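PDB 7L0A: esterase family protein from Staphylococcus aureus, which probably hydrolyses S-formylglutathione to formate and glutathione, as a serine esterase of the esterase D family with an alpha/beta-hydrolase fold. Local coordinates for residues 61-66 and 242-247; 147-152 and 203-208; 151-156 and 211-216; 187-192 and 220-225. One frame throughout, in Å; residues are numbered along the deposited sequence.

Contact 1: residues 61-66 and 242-247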
loop_
_atom_site.group_PDB
_atom_site.type_symbol
_atom_site.label_atom_id
_atom_site.label_comp_id
_atom_site.label_asym_id
_atom_site.label_seq_id
_atom_site.Cartn_x
_atom_site.Cartn_y
_atom_site.Cartn_z
ATOM N N THR B 61 1.988 3.116 13.352
ATOM C CA THR B 61 0.778 3.921 13.470
ATOM C C THR B 61 0.928 5.140 14.380
ATOM O O THR B 61 0.040 6.009 14.386
ATOM C CB THR B 61 -0.431 3.094 13.987
ATOM O OG1 THR B 61 -0.305 2.808 15.381
ATOM C CG2 THR B 61 -0.646 1.831 13.182
ATOM N N THR B 62 2.021 5.257 15.140
ATOM C CA THR B 62 2.035 6.225 16.232
ATOM C C THR B 62 2.140 7.655 15.722
ATOM O O THR B 62 1.508 8.557 16.284
ATOM C CB THR B 62 3.184 5.911 17.191
ATOM O OG1 THR B 62 3.162 4.511 17.498
ATOM C CG2 THR B 62 3.054 6.733 18.432
ATOM N N TYR B 63 2.962 7.906 14.703
ATOM C CA TYR B 63 3.040 9.256 14.169
ATOM C C TYR B 63 1.684 9.689 13.637
ATOM O O TYR B 63 1.269 10.832 13.857
ATOM C CB TYR B 63 4.103 9.376 13.068
ATOM C CG TYR B 63 5.390 10.037 13.514
ATOM C CD1 TYR B 63 5.456 11.409 13.682
ATOM C CD2 TYR B 63 6.513 9.294 13.780
ATOM C CE1 TYR B 63 6.640 12.035 14.100
ATOM C CE2 TYR B 63 7.693 9.897 14.169
ATOM C CZ TYR B 63 7.733 11.268 14.349
ATOM O OH TYR B 63 8.884 11.903 14.784
ATOM N N MET B 64 0.960 8.773 12.960
ATOM C CA MET B 64 -0.369 9.112 12.472
ATOM C C MET B 64 -1.291 9.516 13.608
ATOM O O MET B 64 -2.060 10.474 13.477
ATOM C CB MET B 64 -0.980 7.933 11.723
ATOM C CG MET B 64 -0.237 7.568 10.455
ATOM S SD MET B 64 -0.218 8.877 9.186
ATOM C CE MET B 64 -1.944 9.207 8.918
ATOM N N ARG B 65 -1.250 8.782 14.725
ATOM C CA ARG B 65 -2.182 8.992 15.818
ATOM C C ARG B 65 -1.810 10.197 16.673
ATOM O O ARG B 65 -2.692 10.971 17.069
ATOM C CB ARG B 65 -2.261 7.729 16.666
ATOM C CG ARG B 65 -2.925 6.568 15.971
ATOM C CD ARG B 65 -2.431 5.242 16.487
ATOM N NE ARG B 65 -2.674 5.062 17.893
ATOM C CZ ARG B 65 -2.206 4.035 18.583
ATOM N NH1 ARG B 65 -1.434 3.119 17.983
ATOM N NH2 ARG B 65 -2.442 3.956 19.868
ATOM N N TYR B 66 -0.525 10.375 16.980
ATOM C CA TYR B 66 -0.103 11.347 17.980
ATOM C C TYR B 66 0.389 12.657 17.389
ATOM O O TYR B 66 0.814 13.543 18.156
ATOM C CB TYR B 66 0.983 10.689 18.895
ATOM C CG TYR B 66 0.298 9.775 19.894
ATOM C CD1 TYR B 66 -0.165 8.529 19.524
ATOM C CD2 TYR B 66 -0.029 10.224 21.162
ATOM C CE1 TYR B 66 -0.913 7.742 20.391
ATOM C CE2 TYR B 66 -0.755 9.435 22.048
ATOM C CZ TYR B 66 -1.206 8.207 21.651
ATOM O OH TYR B 66 -1.987 7.433 22.503
ATOM N N HIS B 242 10.670 15.005 25.585
ATOM C CA HIS B 242 10.833 13.787 24.796
ATOM C C HIS B 242 9.469 13.123 24.573
ATOM O O HIS B 242 9.150 12.068 25.112
ATOM C CB HIS B 242 11.814 12.857 25.519
ATOM C CG HIS B 242 12.407 11.794 24.660
ATOM N ND1 HIS B 242 13.569 11.989 23.952
ATOM C CD2 HIS B 242 12.009 10.528 24.400
ATOM C CE1 HIS B 242 13.856 10.884 23.286
ATOM N NE2 HIS B 242 12.919 9.989 23.528
ATOM N N ASP B 243 8.647 13.763 23.740
ATOM C CA ASP B 243 7.266 13.306 23.570
ATOM C C ASP B 243 6.695 13.849 22.263
ATOM O O ASP B 243 7.314 14.678 21.577
ATOM C CB ASP B 243 6.409 13.691 24.782
ATOM C CG ASP B 243 6.385 15.177 25.047
ATOM O OD1 ASP B 243 6.247 15.973 24.096
ATOM O OD2 ASP B 243 6.473 15.564 26.228
ATOM N N TYR B 244 5.475 13.363 21.925
ATOM C CA TYR B 244 4.870 13.684 20.639
ATOM C C TYR B 244 4.259 15.069 20.609
ATOM O O TYR B 244 3.978 15.605 19.525
ATOM C CB TYR B 244 3.838 12.628 20.286
ATOM C CG TYR B 244 4.433 11.436 19.600
ATOM C CD1 TYR B 244 4.737 11.490 18.240
ATOM C CD2 TYR B 244 4.696 10.256 20.282
ATOM C CE1 TYR B 244 5.295 10.405 17.582
ATOM C CE2 TYR B 244 5.265 9.152 19.622
ATOM C CZ TYR B 244 5.534 9.228 18.296
ATOM O OH TYR B 244 6.058 8.158 17.629
ATOM N N ALA B 245 4.041 15.695 21.761
ATOM C CA ALA B 245 3.693 17.114 21.720
ATOM C C ALA B 245 4.816 17.912 21.068
ATOM O O ALA B 245 4.570 18.822 20.265
ATOM C CB ALA B 245 3.411 17.620 23.125
ATOM N N TYR B 246 6.072 17.556 21.367
ATOM C CA TYR B 246 7.190 18.187 20.686
ATOM C C TYR B 246 7.365 17.652 19.264
ATOM O O TYR B 246 7.526 18.440 18.327
ATOM C CB TYR B 246 8.495 17.996 21.492
ATOM C CG TYR B 246 9.682 18.612 20.797
ATOM C CD1 TYR B 246 9.861 19.983 20.779
ATOM C CD2 TYR B 246 10.641 17.817 20.145
ATOM C CE1 TYR B 246 10.942 20.558 20.130
ATOM C CE2 TYR B 246 11.693 18.392 19.488
ATOM C CZ TYR B 246 11.842 19.759 19.489
ATOM O OH TYR B 246 12.895 20.358 18.834
ATOM N N TRP B 247 7.334 16.319 19.063
ATOM C CA TRP B 247 7.576 15.808 17.717
ATOM C C TRP B 247 6.484 16.228 16.729
ATOM O O TRP B 247 6.776 16.367 15.539
ATOM C CB TRP B 247 7.762 14.269 17.721
ATOM C CG TRP B 247 8.953 13.911 18.600
ATOM C CD1 TRP B 247 10.121 14.575 18.658
ATOM C CD2 TRP B 247 9.013 12.885 19.595
ATOM N NE1 TRP B 247 10.932 14.021 19.626
ATOM C CE2 TRP B 247 10.283 12.967 20.198
ATOM C CE3 TRP B 247 8.142 11.882 20.011
ATOM C CZ2 TRP B 247 10.676 12.120 21.214
ATOM C CZ3 TRP B 247 8.516 11.050 21.013
ATOM C CH2 TRP B 247 9.801 11.154 21.606
#

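Contact 2: residues 147-152 and 203-208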
loop_
_atom_site.group_PDB
_atom_site.type_symbol
_atom_site.label_atom_id
_atom_site.label_comp_id
_atom_site.label_asym_id
_atom_site.label_seq_id
_atom_site.Cartn_x
_atom_site.Cartn_y
_atom_site.Cartn_z
ATOM N N ALA B 147 18.855 13.681 0.236
ATOM C CA ALA B 147 19.340 15.046 0.110
ATOM C C ALA B 147 19.328 15.775 1.443
ATOM O O ALA B 147 20.113 16.722 1.638
ATOM C CB ALA B 147 18.486 15.819 -0.887
ATOM N N LYS B 148 18.439 15.372 2.336
ATOM C CA LYS B 148 18.200 16.076 3.590
ATOM C C LYS B 148 17.862 15.038 4.650
ATOM O O LYS B 148 17.192 14.042 4.354
ATOM C CB LYS B 148 17.069 17.089 3.490
ATOM C CG LYS B 148 17.310 18.141 2.417
ATOM C CD LYS B 148 16.165 19.133 2.361
ATOM C CE LYS B 148 16.320 20.041 1.153
ATOM N NZ LYS B 148 15.486 21.266 1.270
ATOM N N ALA B 149 18.303 15.291 5.882
ATOM C CA ALA B 149 18.104 14.402 7.026
ATOM C C ALA B 149 17.779 15.247 8.247
ATOM O O ALA B 149 18.430 16.277 8.478
ATOM C CB ALA B 149 19.382 13.563 7.281
ATOM N N VAL B 150 16.800 14.808 9.031
ATOM C CA VAL B 150 16.304 15.547 10.181
ATOM C C VAL B 150 16.269 14.639 11.410
ATOM O O VAL B 150 15.257 13.983 11.713
ATOM C CB VAL B 150 14.900 16.122 9.911
ATOM C CG1 VAL B 150 14.438 16.948 11.093
ATOM C CG2 VAL B 150 14.879 16.966 8.643
ATOM N N PRO B 151 17.352 14.585 12.181
ATOM C CA PRO B 151 17.310 13.887 13.477
ATOM C C PRO B 151 16.593 14.728 14.525
ATOM O O PRO B 151 16.942 15.892 14.739
ATOM C CB PRO B 151 18.801 13.702 13.843
ATOM C CG PRO B 151 19.547 13.990 12.602
ATOM C CD PRO B 151 18.722 14.978 11.816
ATOM N N LEU B 152 15.612 14.127 15.179
ATOM C CA LEU B 152 14.794 14.759 16.208
ATOM C C LEU B 152 15.109 14.094 17.539
ATOM O O LEU B 152 14.967 12.874 17.669
ATOM C CB LEU B 152 13.306 14.596 15.894
ATOM C CG LEU B 152 12.793 15.144 14.567
ATOM C CD1 LEU B 152 11.296 14.791 14.485
ATOM C CD2 LEU B 152 13.005 16.610 14.457
ATOM N N PRO B 203 23.995 14.570 3.689
ATOM C CA PRO B 203 22.758 15.330 3.439
ATOM C C PRO B 203 22.763 16.642 4.211
ATOM O O PRO B 203 23.399 16.786 5.251
ATOM C CB PRO B 203 21.651 14.404 3.940
ATOM C CG PRO B 203 22.273 13.016 3.975
ATOM C CD PRO B 203 23.732 13.235 4.271
ATOM N N LYS B 204 21.996 17.613 3.705
ATOM C CA LYS B 204 21.726 18.797 4.516
ATOM C C LYS B 204 21.043 18.354 5.812
ATOM O O LYS B 204 20.108 17.544 5.795
ATOM C CB LYS B 204 20.858 19.780 3.738
ATOM C CG LYS B 204 20.943 21.222 4.211
ATOM C CD LYS B 204 20.270 22.173 3.221
ATOM C CE LYS B 204 20.081 23.551 3.837
ATOM N NZ LYS B 204 19.392 24.492 2.921
ATOM N N LEU B 205 21.523 18.877 6.944
ATOM C CA LEU B 205 21.079 18.456 8.263
ATOM C C LEU B 205 20.262 19.533 8.959
ATOM O O LEU B 205 20.706 20.689 9.075
ATOM C CB LEU B 205 22.289 18.111 9.130
ATOM C CG LEU B 205 23.103 16.903 8.712
ATOM C CD1 LEU B 205 24.375 16.853 9.571
ATOM C CD2 LEU B 205 22.301 15.631 8.874
ATOM N N LEU B 206 19.081 19.139 9.449
ATOM C CA LEU B 206 18.291 19.940 10.379
ATOM C C LEU B 206 18.149 19.096 11.637
ATOM O O LEU B 206 17.516 18.035 11.608
ATOM C CB LEU B 206 16.932 20.324 9.787
ATOM C CG LEU B 206 16.003 20.973 10.798
ATOM C CD1 LEU B 206 16.530 22.277 11.312
ATOM C CD2 LEU B 206 14.624 21.144 10.147
ATOM N N ILE B 207 18.787 19.533 12.722
ATOM C CA ILE B 207 18.787 18.798 13.980
ATOM C C ILE B 207 17.943 19.565 14.974
ATOM O O ILE B 207 18.124 20.770 15.144
ATOM C CB ILE B 207 20.229 18.591 14.500
ATOM C CG1 ILE B 207 21.036 17.827 13.451
ATOM C CG2 ILE B 207 20.220 17.919 15.856
ATOM C CD1 ILE B 207 22.528 17.770 13.731
ATOM N N MET B 208 17.003 18.882 15.624
ATOM C CA MET B 208 16.063 19.551 16.523
ATOM C C MET B 208 15.970 18.775 17.831
ATOM O O MET B 208 15.998 17.538 17.848
ATOM C CB MET B 208 14.661 19.697 15.890
ATOM C CG MET B 208 14.684 20.022 14.411
ATOM S SD MET B 208 13.004 20.301 13.719
ATOM C CE MET B 208 12.683 21.898 14.408
HETATM O O HOH W 1 16.562 23.032 3.089
#

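Contact 3: residues 151-156 and 211-216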
loop_
_atom_site.group_PDB
_atom_site.type_symbol
_atom_site.label_atom_id
_atom_site.label_comp_id
_atom_site.label_asym_id
_atom_site.label_seq_id
_atom_site.Cartn_x
_atom_site.Cartn_y
_atom_site.Cartn_z
ATOM N N PRO B 151 17.352 14.585 12.181
ATOM C CA PRO B 151 17.310 13.887 13.477
ATOM C C PRO B 151 16.593 14.728 14.525
ATOM O O PRO B 151 16.942 15.892 14.739
ATOM C CB PRO B 151 18.801 13.702 13.843
ATOM C CG PRO B 151 19.547 13.990 12.602
ATOM C CD PRO B 151 18.722 14.978 11.816
ATOM N N LEU B 152 15.612 14.127 15.179
ATOM C CA LEU B 152 14.794 14.759 16.208
ATOM C C LEU B 152 15.109 14.094 17.539
ATOM O O LEU B 152 14.967 12.874 17.669
ATOM C CB LEU B 152 13.306 14.596 15.894
ATOM C CG LEU B 152 12.793 15.144 14.567
ATOM C CD1 LEU B 152 11.296 14.791 14.485
ATOM C CD2 LEU B 152 13.005 16.610 14.457
ATOM N N SER B 153 15.470 14.883 18.540
ATOM C CA SER B 153 15.682 14.365 19.888
ATOM C C SER B 153 16.501 13.076 19.851
ATOM O O SER B 153 16.154 12.078 20.506
ATOM C CB SER B 153 14.342 14.111 20.580
ATOM O OG SER B 153 13.483 15.234 20.417
ATOM N N ALA B 154 17.603 13.121 19.088
ATOM C CA ALA B 154 18.277 11.901 18.670
ATOM C C ALA B 154 19.243 11.373 19.729
ATOM O O ALA B 154 19.776 12.108 20.564
ATOM C CB ALA B 154 19.034 12.123 17.359
ATOM N N VAL B 155 19.408 10.055 19.687
ATOM C CA VAL B 155 20.451 9.306 20.394
ATOM C C VAL B 155 21.730 9.354 19.565
ATOM O O VAL B 155 21.791 8.798 18.463
ATOM C CB VAL B 155 19.973 7.864 20.609
ATOM C CG1 VAL B 155 21.091 6.948 21.079
ATOM C CG2 VAL B 155 18.796 7.806 21.590
ATOM N N PHE B 156 22.748 10.050 20.077
ATOM C CA PHE B 156 24.026 10.196 19.386
ATOM C C PHE B 156 25.180 9.460 20.053
ATOM O O PHE B 156 26.283 9.374 19.461
ATOM C CB PHE B 156 24.429 11.684 19.268
ATOM C CG PHE B 156 23.547 12.522 18.345
ATOM C CD1 PHE B 156 23.482 12.261 16.991
ATOM C CD2 PHE B 156 22.824 13.604 18.853
ATOM C CE1 PHE B 156 22.681 13.046 16.143
ATOM C CE2 PHE B 156 22.042 14.383 18.017
ATOM C CZ PHE B 156 21.961 14.098 16.669
ATOM N N LYS B 211 14.399 21.689 24.813
ATOM C CA LYS B 211 15.336 22.035 25.878
ATOM C C LYS B 211 15.133 21.230 27.158
ATOM O O LYS B 211 16.054 21.164 27.976
ATOM C CB LYS B 211 15.254 23.531 26.184
ATOM C CG LYS B 211 15.775 24.395 25.046
ATOM C CD LYS B 211 15.661 25.876 25.363
ATOM C CE LYS B 211 16.367 26.698 24.299
ATOM N NZ LYS B 211 16.309 28.148 24.609
ATOM N N GLN B 212 13.971 20.611 27.352
ATOM C CA GLN B 212 13.718 19.798 28.537
ATOM C C GLN B 212 14.020 18.316 28.316
ATOM O O GLN B 212 13.874 17.522 29.249
ATOM C CB GLN B 212 12.262 19.998 28.994
ATOM C CG GLN B 212 12.012 21.370 29.641
ATOM C CD GLN B 212 11.955 22.519 28.645
ATOM O OE1 GLN B 212 11.178 22.494 27.687
ATOM N NE2 GLN B 212 12.767 23.552 28.884
ATOM N N ASP B 213 14.411 17.921 27.112
ATOM C CA ASP B 213 14.663 16.520 26.793
ATOM C C ASP B 213 15.884 16.012 27.548
ATOM O O ASP B 213 16.876 16.719 27.676
ATOM C CB ASP B 213 14.877 16.412 25.288
ATOM C CG ASP B 213 14.649 15.044 24.753
ATOM O OD1 ASP B 213 15.354 14.108 25.175
ATOM O OD2 ASP B 213 13.783 14.895 23.872
ATOM N N PHE B 214 15.810 14.774 28.051
ATOM C CA PHE B 214 16.972 14.203 28.729
ATOM C C PHE B 214 18.169 14.061 27.801
ATOM O O PHE B 214 19.305 13.925 28.295
ATOM C CB PHE B 214 16.605 12.864 29.386
ATOM C CG PHE B 214 16.444 11.701 28.439
ATOM C CD1 PHE B 214 15.256 11.491 27.778
ATOM C CD2 PHE B 214 17.466 10.787 28.262
ATOM C CE1 PHE B 214 15.093 10.405 26.943
ATOM C CE2 PHE B 214 17.313 9.701 27.423
ATOM C CZ PHE B 214 16.137 9.508 26.766
ATOM N N LEU B 215 17.963 14.118 26.485
ATOM C CA LEU B 215 19.042 14.016 25.508
ATOM C C LEU B 215 19.542 15.370 25.017
ATOM O O LEU B 215 20.428 15.414 24.158
ATOM C CB LEU B 215 18.586 13.179 24.309
ATOM C CG LEU B 215 18.200 11.723 24.584
ATOM C CD1 LEU B 215 17.641 11.048 23.377
ATOM C CD2 LEU B 215 19.436 10.969 25.124
ATOM N N TYR B 216 19.038 16.472 25.565
ATOM C CA TYR B 216 19.345 17.785 25.014
ATOM C C TYR B 216 20.837 18.094 25.079
ATOM O O TYR B 216 21.422 18.578 24.102
ATOM C CB TYR B 216 18.553 18.863 25.759
ATOM C CG TYR B 216 18.807 20.267 25.288
ATOM C CD1 TYR B 216 18.453 20.669 24.004
ATOM C CD2 TYR B 216 19.342 21.214 26.139
ATOM C CE1 TYR B 216 18.665 21.975 23.577
ATOM C CE2 TYR B 216 19.545 22.522 25.718
ATOM C CZ TYR B 216 19.231 22.892 24.440
ATOM O OH TYR B 216 19.452 24.203 24.040
HETATM O O HOH W 2 12.883 16.815 22.578
#

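Contact 4: residues 187-192 and 220-225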
loop_
_atom_site.group_PDB
_atom_site.type_symbol
_atom_site.label_atom_id
_atom_site.label_comp_id
_atom_site.label_asym_id
_atom_site.label_seq_id
_atom_site.Cartn_x
_atom_site.Cartn_y
_atom_site.Cartn_z
ATOM N N ASP B 187 28.648 3.642 16.186
ATOM C CA ASP B 187 28.889 4.881 16.921
ATOM C C ASP B 187 28.761 6.057 15.975
ATOM O O ASP B 187 29.562 6.165 15.038
ATOM C CB ASP B 187 30.291 4.795 17.529
ATOM C CG ASP B 187 30.751 6.075 18.213
ATOM O OD1 ASP B 187 29.966 7.047 18.308
ATOM O OD2 ASP B 187 31.922 6.090 18.685
ATOM N N PRO B 188 27.772 6.949 16.150
ATOM C CA PRO B 188 27.598 8.036 15.175
ATOM C C PRO B 188 28.825 8.891 15.005
ATOM O O PRO B 188 29.050 9.425 13.916
ATOM C CB PRO B 188 26.431 8.845 15.747
ATOM C CG PRO B 188 25.614 7.800 16.470
ATOM C CD PRO B 188 26.634 6.875 17.100
ATOM N N TYR B 189 29.623 9.044 16.053
ATOM C CA TYR B 189 30.817 9.866 15.955
ATOM C C TYR B 189 31.871 9.210 15.070
ATOM O O TYR B 189 32.555 9.897 14.308
ATOM C CB TYR B 189 31.346 10.108 17.358
ATOM C CG TYR B 189 30.666 11.186 18.141
ATOM C CD1 TYR B 189 29.515 10.912 18.879
ATOM C CD2 TYR B 189 31.181 12.479 18.177
ATOM C CE1 TYR B 189 28.918 11.894 19.628
ATOM C CE2 TYR B 189 30.572 13.465 18.924
ATOM C CZ TYR B 189 29.429 13.168 19.626
ATOM O OH TYR B 189 28.810 14.161 20.376
ATOM N N TYR B 190 31.997 7.881 15.140
ATOM C CA TYR B 190 32.880 7.158 14.234
ATOM C C TYR B 190 32.384 7.250 12.804
ATOM O O TYR B 190 33.176 7.454 11.878
ATOM C CB TYR B 190 32.981 5.685 14.662
ATOM C CG TYR B 190 33.746 4.799 13.699
ATOM C CD1 TYR B 190 33.094 4.151 12.640
ATOM C CD2 TYR B 190 35.103 4.613 13.845
ATOM C CE1 TYR B 190 33.792 3.368 11.755
ATOM C CE2 TYR B 190 35.801 3.823 12.977
ATOM C CZ TYR B 190 35.144 3.194 11.946
ATOM O OH TYR B 190 35.877 2.409 11.085
ATOM N N LEU B 191 31.072 7.117 12.603
ATOM C CA LEU B 191 30.543 7.235 11.252
ATOM C C LEU B 191 30.799 8.623 10.691
ATOM O O LEU B 191 31.057 8.795 9.493
ATOM C CB LEU B 191 29.059 6.935 11.262
ATOM C CG LEU B 191 28.648 5.487 11.581
ATOM C CD1 LEU B 191 27.135 5.417 11.679
ATOM C CD2 LEU B 191 29.151 4.565 10.514
ATOM N N LEU B 192 30.701 9.632 11.547
ATOM C CA LEU B 192 30.918 11.004 11.107
ATOM C C LEU B 192 32.351 11.198 10.648
ATOM O O LEU B 192 32.600 11.750 9.565
ATOM C CB LEU B 192 30.562 11.945 12.245
ATOM C CG LEU B 192 30.647 13.455 12.045
ATOM C CD1 LEU B 192 29.766 13.958 10.931
ATOM C CD2 LEU B 192 30.250 14.056 13.399
ATOM N N LEU B 220 23.543 18.967 22.132
ATOM C CA LEU B 220 24.444 20.106 22.024
ATOM C C LEU B 220 25.877 19.643 21.808
ATOM O O LEU B 220 26.640 20.269 21.064
ATOM C CB LEU B 220 24.363 20.977 23.275
ATOM C CG LEU B 220 23.013 21.668 23.496
ATOM C CD1 LEU B 220 23.132 22.511 24.787
ATOM C CD2 LEU B 220 22.577 22.529 22.337
ATOM N N ASP B 221 26.280 18.576 22.494
ATOM C CA ASP B 221 27.644 18.080 22.318
ATOM C C ASP B 221 27.880 17.644 20.877
ATOM O O ASP B 221 28.958 17.876 20.306
ATOM C CB ASP B 221 27.904 16.912 23.260
ATOM C CG ASP B 221 28.049 17.345 24.701
ATOM O OD1 ASP B 221 28.160 18.570 24.966
ATOM O OD2 ASP B 221 28.030 16.447 25.570
ATOM N N PHE B 222 26.889 16.991 20.280
ATOM C CA PHE B 222 27.032 16.522 18.913
ATOM C C PHE B 222 27.164 17.688 17.944
ATOM O O PHE B 222 28.037 17.672 17.066
ATOM C CB PHE B 222 25.837 15.652 18.526
ATOM C CG PHE B 222 25.991 14.955 17.211
ATOM C CD1 PHE B 222 26.854 13.866 17.089
ATOM C CD2 PHE B 222 25.318 15.401 16.084
ATOM C CE1 PHE B 222 27.024 13.224 15.867
ATOM C CE2 PHE B 222 25.477 14.748 14.875
ATOM C CZ PHE B 222 26.336 13.672 14.756
ATOM N N ILE B 223 26.284 18.693 18.056
ATOM C CA ILE B 223 26.379 19.798 17.104
ATOM C C ILE B 223 27.646 20.611 17.330
ATOM O O ILE B 223 28.177 21.213 16.395
ATOM C CB ILE B 223 25.140 20.709 17.132
ATOM C CG1 ILE B 223 24.972 21.409 18.474
ATOM C CG2 ILE B 223 23.917 19.887 16.807
ATOM C CD1 ILE B 223 23.778 22.371 18.502
ATOM N N ASP B 224 28.129 20.695 18.567
ATOM C CA ASP B 224 29.413 21.329 18.817
ATOM C C ASP B 224 30.544 20.617 18.076
ATOM O O ASP B 224 31.435 21.263 17.493
ATOM C CB ASP B 224 29.660 21.344 20.322
ATOM C CG ASP B 224 28.921 22.465 21.034
ATOM O OD1 ASP B 224 28.281 23.289 20.346
ATOM O OD2 ASP B 224 28.967 22.509 22.287
ATOM N N TYR B 225 30.527 19.287 18.073
ATOM C CA TYR B 225 31.509 18.550 17.297
ATOM C C TYR B 225 31.329 18.788 15.799
ATOM O O TYR B 225 32.311 19.030 15.084
ATOM C CB TYR B 225 31.466 17.051 17.651
ATOM C CG TYR B 225 32.597 16.273 16.992
ATOM C CD1 TYR B 225 33.923 16.593 17.245
ATOM C CD2 TYR B 225 32.341 15.226 16.100
ATOM C CE1 TYR B 225 34.961 15.896 16.631
ATOM C CE2 TYR B 225 33.377 14.535 15.476
ATOM C CZ TYR B 225 34.691 14.873 15.755
ATOM O OH TYR B 225 35.711 14.180 15.133
#

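Contact 1: residues 61-66 and 242-247
Tyr244 reaches from the first turn of helix 244-259 into the short helix 62-66 and meets three of its residues in succession. At the root, Tyr244 CB lies 3.7 Å from Tyr66 CB. The same Tyr66 methylene covers one face of the Tyr244 ring in a CH-pi contact: Tyr66 CB stands 4.0 Å from the ring centroid and 28° off the normal, nearest to CG. With its own CG anti to the carbonyl carbon (chi1 -78°), Tyr66 sends its ring away from this contact, leaving CB to do the touching. Farther out, Tyr244 CE1 sits over the centre of one face of Tyr63, 3.9 Å above the plane. The centroids of these two rings are 5.3 Å apart and the planes meet at 85°, which defines a T-shaped pair with Tyr244 giving the edge. CE2 and CZ pack on the Thr62 methyl, and Tyr244 OH ends 3.4 Å from Thr62 CG2, while its hydrogen-bond partner is Ser58 OG. Tyr63 OH, bonded to His128 ND1, also passes 3.9 Å from Trp247 CB. The aromatic cluster thus joins helix 62-66 to the start of the C-terminal helix 244-259, two residues after His242 of the predicted charge relay; His128, at the end of strand 123-128, packs against Tyr63, Tyr244 and Trp247, and Tyr63 also touches Met82 of strand 79-83.

Contact 2: residues 147-152 and 203-208
Four backbone hydrogen bonds join residues 147-152 to residues 203-208. Ala149 bonds the neighbouring strand twice: its N donates to Lys204 O at 2.9 Å, and its O accepts from Leu206 N at 3.1 Å. Met208 N reaches Pro151 O nearly straight, at 166°, whereas Lys204 N meets Ala147 O 30° out of the carbonyl plane, a less regular start to the pairing. CA-H...O contacts fill the intervals, the shortest being Val150 CA to Leu206 O at 3.1 Å. Pro151 has no N-H to give, and its CD instead packs 3.3 Å from Leu206 O. An angle of 18° between the strand directions identifies a parallel pair, as expected in the central sheet of an alpha/beta hydrolase; strand 148-152 lies between strands 123-128 and 204-210. The apolar contacts fall on two faces. Ala149 CB meets Leu205 CD2 at 3.9 Å and also Pro203 CB, on the face covered by helix 130-141. On the face of Val150 and Leu206, which Trp257 of helix 244-259 covers, Leu152 CD2 lies 3.8 Å from Met208 SD. Among the polar side chains, Lys148 and Lys204 run side by side with extended chains, and one water accepts from both ammonium groups, 2.8 Å from Lys148 NZ; that nitrogen also donates to Met258 O.

Contact 3: residues 151-156 and 211-216
Ser153 and Leu215 bring the two backbones nearest, with their CA atoms 6.6 Å apart. Residues 153-156 and 211-216 follow the neighbouring parallel strands 148-152 and 204-210, at the C-terminal strand ends where the alpha/beta-hydrolase fold carries its catalytic residues; Asp213 is the predicted acid of the charge relay. Ser153 has positive phi and psi (45° and 48°) just beyond strand 148-152. Across from it, Asp213 to Tyr216 form a type I beta turn leading into helix 216-228, closed by Tyr216 N to Asp213 O. The Asp213 carboxylate divides its work. OD1 accepts from Leu215 N on its anti side at 2.9 Å, a capping bond that should restrict rotation of the group, while OD2 accepts from His242 ND1. With Asp213 CG anti to the backbone N (chi1 -159°), its OD2 is set 3.4 Å from Ser153 CB. A water donates to Asp213 OD2 and is also bonded to Ser153 OG, which has a further partner in Trp247 NE1. Leu215 supplies the apolar part through one branch, its CD1 lying 3.9 Å from Val155 CG2. The same methyl, Leu215 CD1, packs 3.4 Å from Ser153 O.

Contact 4: residues 187-192 and 220-225
The Tyr189 ring is the main bump, projecting from helix 188-197 onto helix 216-228 into the corner formed by Phe222 and Tyr225. Its tip settles against the backbone of the second helix, with Tyr189 OH 3.3 Å from Phe222 CA. Phe222 comes at one face of this ring edge-on: Phe222 CD1 stands 3.6 Å above the Tyr189 plane, displaced toward the rim, and the planes meet at 84°, so the pair is T-shaped. Tyr225 closes on another part of the ring obliquely, at 40° between planes, bringing Tyr225 CD2 to 3.6 Å from Tyr189 CD2. In the alpha/beta-hydrolase fold these are consecutive connecting helices, one leading into strand 204-210 and the other following it. Their segments run almost parallel, 13° apart in direction, with axes 11.9 Å apart at closest approach; large aromatic side chains span this wide separation. One turn after Tyr189, Leu192 fills the hollow between Phe222 and Tyr225. Its CD2 lies at the Tyr225 ring edge, 3.6 Å from Tyr225 CD2, while also meeting Phe222 CE1 at 4.1 Å. Tyr225 OH is hydrogen-bonded to Asp193, and Phe222 stacks on Phe156.

All four contacts belong to one alpha/beta-hydrolase domain. Contact 1 spans the chain from residue 61 to residue 247 and encloses the others; contacts 2 and 3 start from the same strand, 148-152, and contact 4 crosses both in sequence. Contact 2 lies within the sheet, its centre about 14 Å from that of contact 3 at the strand ends and about 13 Å from that of contact 4; Ile207 of contact 2 packs on Ile223 of contact 4. Contacts 1 and 3, centres about 15 Å apart, bring together from distant parts of the chain His242 and Asp213, predicted to form the charge relay with Ser129. Contact 4 lies about 25 Å from contact 1 between centres, away from that site.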